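Local coordinates for protein aeromonas extracellular serine protease (Aeromonas sobria, PDB 3WQB) that preferentially cleaves peptide bonds after two basic residues, one of them lysine, as a calcium-binding, secreted subtilisin-type serine protease and is probably a potent virulence factor, at residues 1-5 against 24-28; 17-23 against 54-60. The protein carries 1 engineered substitution. All blocks are in the same frame, centred on the assembly; numbering follows the deposited sequence.

Contact 1. Residues 1-5 against 24-28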
ATOM      1  N   ASN A   1      14.136  12.479 -26.785  1.00 23.37           N
ATOM      2  CA  ASN A   1      15.084  12.899 -27.850  1.00 23.51           C
ATOM      3  C   ASN A   1      14.345  13.035 -29.172  1.00 23.50           C
ATOM      4  O   ASN A   1      13.626  12.126 -29.583  1.00 23.11           O
ATOM      5  CB  ASN A   1      16.222  11.885 -27.972  1.00 23.75           C
ATOM      6  CG  ASN A   1      17.398  12.422 -28.756  1.00 24.66           C
ATOM      7  OD1 ASN A   1      17.264  12.798 -29.924  1.00 26.66           O
ATOM      8  ND2 ASN A   1      18.563  12.446 -28.125  1.00 25.20           N
ATOM      9  N   GLU A   2      14.531  14.171 -29.840  1.00 23.72           N
ATOM     10  CA  GLU A   2      13.829  14.438 -31.096  1.00 24.07           C
ATOM     11  C   GLU A   2      14.295  13.516 -32.226  1.00 23.41           C
ATOM     12  O   GLU A   2      13.579  13.316 -33.209  1.00 23.60           O
ATOM     13  CB  GLU A   2      13.954  15.915 -31.487  1.00 24.89           C
ATOM     14  CG  GLU A   2      13.173  16.851 -30.559  1.00 27.50           C
ATOM     15  CD  GLU A   2      13.020  18.261 -31.106  1.00 30.71           C
ATOM     16  OE1 GLU A   2      13.202  18.470 -32.328  1.00 32.95           O
ATOM     17  OE2 GLU A   2      12.698  19.167 -30.305  1.00 32.87           O
ATOM     18  N   GLY A   3      15.484  12.940 -32.052  1.00 22.52           N
ATOM     19  CA  GLY A   3      16.032  11.942 -32.972  1.00 21.54           C
ATOM     20  C   GLY A   3      15.498  10.529 -32.777  1.00 20.82           C
ATOM     21  O   GLY A   3      15.905   9.609 -33.487  1.00 21.51           O
ATOM     22  N   CYS A   4      14.601  10.354 -31.809  1.00 19.55           N
ATOM     23  CA  CYS A   4      13.971   9.065 -31.567  1.00 18.34           C
ATOM     24  C   CYS A   4      12.615   9.051 -32.260  1.00 17.99           C
ATOM     25  O   CYS A   4      11.632   9.621 -31.772  1.00 18.29           O
ATOM     26  CB  CYS A   4      13.838   8.809 -30.060  1.00 17.59           C
ATOM     27  SG  CYS A   4      13.092   7.214 -29.632  1.00 17.73           S
ATOM     28  N   ALA A   5      12.587   8.411 -33.423  1.00 17.96           N
ATOM     29  CA  ALA A   5      11.437   8.457 -34.318  1.00 17.70           C
ATOM     30  C   ALA A   5      10.345   7.487 -33.882  1.00 17.45           C
ATOM     31  O   ALA A   5      10.634   6.507 -33.202  1.00 17.13           O
ATOM     32  CB  ALA A   5      11.886   8.134 -35.737  1.00 18.28           C
ATOM     33  N   CYS A  24      14.902   3.896 -27.111  1.00 15.23           N
ATOM     34  CA  CYS A  24      14.990   5.356 -26.964  1.00 15.44           C
ATOM     35  C   CYS A  24      13.603   5.920 -26.696  1.00 14.89           C
ATOM     36  O   CYS A  24      12.593   5.260 -26.977  1.00 14.38           O
ATOM     37  CB  CYS A  24      15.605   6.032 -28.204  1.00 15.90           C
ATOM     38  SG  CYS A  24      14.657   5.847 -29.761  1.00 19.12           S
ATOM     39  N   LEU A  25      13.561   7.145 -26.171  1.00 14.86           N
ATOM     40  CA  LEU A  25      12.313   7.848 -25.908  1.00 15.07           C
ATOM     41  C   LEU A  25      12.148   9.066 -26.802  1.00 14.84           C
ATOM     42  O   LEU A  25      13.045   9.917 -26.844  1.00 15.73           O
ATOM     43  CB  LEU A  25      12.273   8.350 -24.467  1.00 15.17           C
ATOM     44  CG  LEU A  25      12.437   7.363 -23.316  1.00 14.10           C
ATOM     45  CD1 LEU A  25      12.624   8.105 -21.996  1.00 15.51           C
ATOM     46  CD2 LEU A  25      11.230   6.406 -23.275  1.00 15.74           C
ATOM     47  N   PRO A  26      11.000   9.175 -27.497  1.00 14.83           N
ATOM     48  CA  PRO A  26      10.692  10.448 -28.145  1.00 14.80           C
ATOM     49  C   PRO A  26      10.472  11.558 -27.112  1.00 15.08           C
ATOM     50  O   PRO A  26      10.189  11.287 -25.926  1.00 14.99           O
ATOM     51  CB  PRO A  26       9.376  10.160 -28.886  1.00 15.01           C
ATOM     52  CG  PRO A  26       9.319   8.670 -29.026  1.00 14.89           C
ATOM     53  CD  PRO A  26       9.961   8.161 -27.761  1.00 15.04           C
ATOM     54  N   GLY A  27      10.624  12.802 -27.550  1.00 15.06           N
ATOM     55  CA  GLY A  27      10.231  13.939 -26.731  1.00 15.45           C
ATOM     56  C   GLY A  27      11.306  14.988 -26.571  1.00 15.59           C
ATOM     57  O   GLY A  27      12.503  14.712 -26.703  1.00 16.08           O
ATOM     58  N   ALA A  28      10.851  16.191 -26.238  1.00 15.65           N
ATOM     59  CA  ALA A  28      11.703  17.365 -26.117  1.00 15.77           C
ATOM     60  C   ALA A  28      11.647  17.947 -24.713  1.00 15.61           C
ATOM     61  O   ALA A  28      11.933  19.119 -24.511  1.00 15.95           O
ATOM     62  CB  ALA A  28      11.302  18.418 -27.153  1.00 16.46           C
TER
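A disulfide-closed N-terminal loop is locked here: Cys-4 and Cys-24 join the first residues of the chain to the segment that leads to Asn-29, a ligand of a bound calcium ion. The SG atoms of Cys-4 and Cys-24 are 2.1 Å apart, with a torsion of 79° about the S-S bond, close to the relaxed right-angle value. Cys-4 reaches out with SG opposite its backbone N (chi1 -179°), whereas SG of Cys-24 is tucked between N and the carbonyl carbon (chi1 63°); the two sulfurs, reached by different chi1 rotations, close the bridge. Pro-26 borders it, its CD 3.8 Å from SG of Cys-4, while its CB and CG lie against the Cys-4 carbonyl O; a residue without an N-H suits a place against sulfur. Helix 60-64 adds to this packing, for Arg-64 touches both cysteines and Pro-26.

Asn-1 binds through its amino terminus. Its N donates to O of Gly-27 at 2.8 Å, in the carbonyl plane on a lone pair, and to O of Leu-25, also at 2.8 Å, somewhat tilted from that carbonyl's plane. Its side chain turns back on its own segment: OD1 accepts from N of Gly-3 at 2.8 Å, an Asx turn that reinforces the type I turn from Asn-1 to Cys-4. Gly-27 has a positive phi, where a side chain would collide with the preceding carbonyl oxygen. Farther out, OE2 of Glu-2 lies 3.5 Å from CB of Ala-28, a van der Waals contact of the carboxylate with the methyl.

Two carbonyl oxygens facing one terminal amine would probably favour its protonated, ammonium form. The disulfide and the doubly bonded amine together hold the start of the chain beside the calcium-binding region.

Contact 2. Residues 17-23 against 54-60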
ATOM      1  N   GLY A  17      13.094  -5.531 -25.725  1.00 13.12           N
ATOM      2  CA  GLY A  17      13.747  -5.708 -24.435  1.00 13.14           C
ATOM      3  C   GLY A  17      14.479  -4.512 -23.865  1.00 13.12           C
ATOM      4  O   GLY A  17      14.565  -3.444 -24.486  1.00 12.82           O
ATOM      5  N   ARG A  18      15.045  -4.731 -22.684  1.00 13.14           N
ATOM      6  CA  ARG A  18      15.701  -3.694 -21.892  1.00 13.08           C
ATOM      7  C   ARG A  18      17.082  -3.291 -22.400  1.00 13.76           C
ATOM      8  O   ARG A  18      17.664  -2.324 -21.889  1.00 13.98           O
ATOM      9  CB  ARG A  18      15.826  -4.155 -20.436  1.00 12.62           C
ATOM     10  CG  ARG A  18      14.493  -4.391 -19.770  1.00 12.48           C
ATOM     11  CD  ARG A  18      14.656  -4.957 -18.353  1.00 11.56           C
ATOM     12  NE  ARG A  18      13.336  -5.185 -17.751  1.00 12.00           N
ATOM     13  CZ  ARG A  18      12.575  -4.229 -17.216  1.00 12.10           C
ATOM     14  NH1 ARG A  18      13.005  -2.969 -17.167  1.00 11.73           N
ATOM     15  NH2 ARG A  18      11.383  -4.533 -16.716  1.00 12.66           N
ATOM     16  N   SER A  19      17.604  -4.029 -23.378  1.00 14.59           N
ATOM     17  CA  SER A  19      18.902  -3.712 -23.977  1.00 15.58           C
ATOM     18  C   SER A  19      18.831  -3.567 -25.498  1.00 15.51           C
ATOM     19  O   SER A  19      19.857  -3.645 -26.178  1.00 15.99           O
ATOM     20  CB  SER A  19      19.941  -4.773 -23.592  1.00 16.22           C
ATOM     21  OG  SER A  19      19.595  -6.036 -24.125  1.00 19.13           O
ATOM     22  N   SER A  20      17.626  -3.337 -26.017  1.00 15.20           N
ATOM     23  CA  SER A  20      17.392  -3.275 -27.458  1.00 14.71           C
ATOM     24  C   SER A  20      18.166  -2.150 -28.134  1.00 14.55           C
ATOM     25  O   SER A  20      18.329  -1.068 -27.571  1.00 14.55           O
ATOM     26  CB  SER A  20      15.903  -3.090 -27.732  1.00 14.93           C
ATOM     27  OG  SER A  20      15.654  -2.963 -29.121  1.00 14.13           O
ATOM     28  N   THR A  21      18.622  -2.399 -29.354  1.00 15.34           N
ATOM     29  CA  THR A  21      19.216  -1.341 -30.175  1.00 15.92           C
ATOM     30  C   THR A  21      18.221  -0.219 -30.503  1.00 15.91           C
ATOM     31  O   THR A  21      18.622   0.895 -30.870  1.00 16.97           O
ATOM     32  CB  THR A  21      19.779  -1.896 -31.501  1.00 16.22           C
ATOM     33  OG1 THR A  21      18.713  -2.457 -32.280  1.00 17.97           O
ATOM     34  CG2 THR A  21      20.860  -2.949 -31.239  1.00 16.16           C
ATOM     35  N   GLU A  22      16.927  -0.516 -30.377  1.00 15.76           N
ATOM     36  CA  GLU A  22      15.864   0.436 -30.693  1.00 15.40           C
ATOM     37  C   GLU A  22      15.360   1.201 -29.463  1.00 15.33           C
ATOM     38  O   GLU A  22      14.384   1.946 -29.542  1.00 15.62           O
ATOM     39  CB  GLU A  22      14.690  -0.273 -31.390  1.00 15.79           C
ATOM     40  CG  GLU A  22      15.041  -0.835 -32.773  1.00 18.20           C
ATOM     41  CD  GLU A  22      15.325   0.241 -33.816  1.00 20.12           C
ATOM     42  OE1 GLU A  22      14.995   1.424 -33.591  1.00 20.44           O
ATOM     43  OE2 GLU A  22      15.881  -0.112 -34.878  1.00 23.42           O
ATOM     44  N   ARG A  23      16.038   1.013 -28.338  1.00 14.93           N
ATOM     45  CA  ARG A  23      15.601   1.576 -27.068  1.00 15.42           C
ATOM     46  C   ARG A  23      15.933   3.068 -26.948  1.00 15.48           C
ATOM     47  O   ARG A  23      17.080   3.449 -26.715  1.00 16.37           O
ATOM     48  CB  ARG A  23      16.213   0.739 -25.940  1.00 15.71           C
ATOM     49  CG  ARG A  23      15.895   1.141 -24.536  1.00 15.90           C
ATOM     50  CD  ARG A  23      16.215  -0.025 -23.643  1.00 15.68           C
ATOM     51  NE  ARG A  23      16.287   0.339 -22.232  1.00 15.33           N
ATOM     52  CZ  ARG A  23      17.382   0.791 -21.623  1.00 14.51           C
ATOM     53  NH1 ARG A  23      18.519   0.970 -22.291  1.00 16.02           N
ATOM     54  NH2 ARG A  23      17.343   1.074 -20.329  1.00 15.65           N
ATOM     55  N   GLY A  54      18.997  -0.521 -17.741  1.00 13.86           N
ATOM     56  CA  GLY A  54      17.925  -1.490 -17.990  1.00 13.52           C
ATOM     57  C   GLY A  54      16.896  -1.595 -16.877  1.00 12.97           C
ATOM     58  O   GLY A  54      15.806  -2.128 -17.080  1.00 12.90           O
ATOM     59  N   ASN A  55      17.250  -1.086 -15.704  1.00 12.39           N
ATOM     60  CA  ASN A  55      16.385  -1.148 -14.530  1.00 11.78           C
ATOM     61  C   ASN A  55      15.416   0.032 -14.500  1.00 11.60           C
ATOM     62  O   ASN A  55      15.671   1.072 -13.900  1.00 11.30           O
ATOM     63  CB  ASN A  55      17.249  -1.252 -13.274  1.00 12.23           C
ATOM     64  CG  ASN A  55      18.017  -2.550 -13.231  1.00 12.95           C
ATOM     65  OD1 ASN A  55      19.251  -2.571 -13.329  1.00 15.86           O
ATOM     66  ND2 ASN A  55      17.292  -3.649 -13.105  1.00 12.42           N
ATOM     67  N   ASP A  56      14.304  -0.164 -15.198  1.00 10.90           N
ATOM     68  CA  ASP A  56      13.319   0.874 -15.466  1.00 10.83           C
ATOM     69  C   ASP A  56      11.987   0.188 -15.766  1.00 10.27           C
ATOM     70  O   ASP A  56      11.864  -1.027 -15.590  1.00 10.40           O
ATOM     71  CB  ASP A  56      13.794   1.753 -16.637  1.00 11.26           C
ATOM     72  CG  ASP A  56      14.202   0.939 -17.858  1.00 11.44           C
ATOM     73  OD1 ASP A  56      13.468  -0.007 -18.215  1.00 11.23           O
ATOM     74  OD2 ASP A  56      15.250   1.252 -18.465  1.00 12.62           O
ATOM     75  N   LEU A  57      11.004   0.943 -16.250  1.00 10.44           N
ATOM     76  CA  LEU A  57       9.684   0.376 -16.523  1.00 10.71           C
ATOM     77  C   LEU A  57       9.562  -0.290 -17.894  1.00 10.39           C
ATOM     78  O   LEU A  57       8.481  -0.773 -18.263  1.00 10.52           O
ATOM     79  CB  LEU A  57       8.600   1.434 -16.343  1.00 11.09           C
ATOM     80  CG  LEU A  57       8.537   2.027 -14.938  1.00 10.60           C
ATOM     81  CD1 LEU A  57       7.663   3.273 -14.939  1.00 11.78           C
ATOM     82  CD2 LEU A  57       8.033   1.009 -13.910  1.00 11.58           C
ATOM     83  N   ASN A  58      10.666  -0.304 -18.651  1.00 10.76           N
ATOM     84  CA  ASN A  58      10.721  -0.828 -20.026  1.00 10.73           C
ATOM     85  C   ASN A  58       9.498  -0.429 -20.828  1.00 10.75           C
ATOM     86  O   ASN A  58       8.723  -1.272 -21.291  1.00 11.30           O
ATOM     87  CB  ASN A  58      10.977  -2.346 -20.092  1.00 11.15           C
ATOM     88  CG  ASN A  58      11.556  -2.769 -21.440  1.00 11.31           C
ATOM     89  OD1 ASN A  58      12.402  -2.079 -22.008  1.00 11.93           O
ATOM     90  ND2 ASN A  58      11.089  -3.890 -21.957  1.00 11.91           N
ATOM     91  N   LEU A  59       9.322   0.883 -20.972  1.00 10.26           N
ATOM     92  CA  LEU A  59       8.133   1.443 -21.613  1.00 10.24           C
ATOM     93  C   LEU A  59       8.467   2.159 -22.918  1.00 10.17           C
ATOM     94  O   LEU A  59       7.586   2.764 -23.537  1.00 10.79           O
ATOM     95  CB  LEU A  59       7.398   2.400 -20.664  1.00 10.46           C
ATOM     96  CG  LEU A  59       8.194   3.529 -20.001  1.00 10.30           C
ATOM     97  CD1 LEU A  59       8.747   4.534 -20.997  1.00 11.76           C
ATOM     98  CD2 LEU A  59       7.310   4.223 -18.978  1.00 10.39           C
ATOM     99  N   TRP A  60       9.721   2.065 -23.359  1.00 10.47           N
ATOM    100  CA  TRP A  60      10.152   2.818 -24.541  1.00 10.86           C
ATOM    101  C   TRP A  60       9.343   2.501 -25.812  1.00 10.85           C
ATOM    102  O   TRP A  60       9.108   3.382 -26.631  1.00 11.35           O
ATOM    103  CB  TRP A  60      11.651   2.639 -24.770  1.00 10.86           C
ATOM    104  CG  TRP A  60      12.079   1.236 -25.074  1.00 11.35           C
ATOM    105  CD1 TRP A  60      12.557   0.311 -24.191  1.00 11.04           C
ATOM    106  CD2 TRP A  60      12.085   0.606 -26.363  1.00 11.78           C
ATOM    107  NE1 TRP A  60      12.855  -0.861 -24.848  1.00 11.50           N
ATOM    108  CE2 TRP A  60      12.572  -0.707 -26.181  1.00 11.87           C
ATOM    109  CE3 TRP A  60      11.713   1.020 -27.653  1.00 12.12           C
ATOM    110  CZ2 TRP A  60      12.712  -1.606 -27.242  1.00 12.71           C
ATOM    111  CZ3 TRP A  60      11.845   0.119 -28.708  1.00 13.12           C
ATOM    112  CH2 TRP A  60      12.335  -1.178 -28.493  1.00 13.25           C
TER
HETATM  113  O   HOH W   1      13.927  -0.130 -20.902  1.00 12.43           O
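Arg-23 lies across the indole of Trp-60, its CG 3.7 Å from the centroid of the five-membered ring in a CH-pi contact over the face. With CG opposite the backbone N (chi1 180°) and the chain extended, the guanidinium passes beyond the ring and stands nearly perpendicular to it. There NH2 of Arg-23 forms a salt bridge with OD2 of Asp-56 at 2.8 Å, in the guanidinium plane. Arg-18 completes the salt-bridge network, its NH1 3.2 Å from OD1 of Asp-56. The same NH1 donates hydrogen bonds to the backbone O atoms of Asp-56 and Gly-54. CB of Asn-58 covers one face of this guanidinium. A long aliphatic stem ending in a flat guanidinium with several N-H groups suits both positions, where the stem must pack and its end must satisfy oxygens.

Two consecutive type I turns, 17-20 and 20-23, present these groups to the approach to helix 60-64, whose first turn carries Trp-60. From the indole edge NE1 donates to O of Gly-17 at 3.1 Å, which, with the packing on its face, helps fix the ring's rotation.

A water binds the polar groups together, accepting from NE of Arg-23 and donating to OD1 of both Asp-56 and Asn-58. In the second shell, OD1 of Asp-56 receives N of Asn-58 in an Asx turn. Asn-40 offers N to OD2 of Asp-56 and O to NH2 of Arg-23, while ND2 of Asn-58 reaches Asp-418 and Ile-16. OG of Ser-20, hydrogen-bonded to O of Asp-15, accepts from N of Glu-22 at 3.0 Å in an ST turn, and the carboxylate of Glu-22 pairs with Arg-64.

How the contacts relate
The centres of contacts 1 and 2 are 14 Å apart, on the same side of the chain's centre. Their segments alternate in the sequence, 1-5, 17-23, 24-28 and 54-60, and 17-23 runs straight into 24-28, so these two form one continuous stretch shared by the contacts. Three segments precede helix 60-64 and the fourth runs into its first residue. The contacts touch there: O of Cys-24 packs on CB of Trp-60 at 3.6 Å, and Leu-25 lies against Leu-59. Contact 1 is the more peripheral and leads to a calcium site; contact 2 is buried and joins the shared stretch to segment 54-60, which also touches helix 419-426.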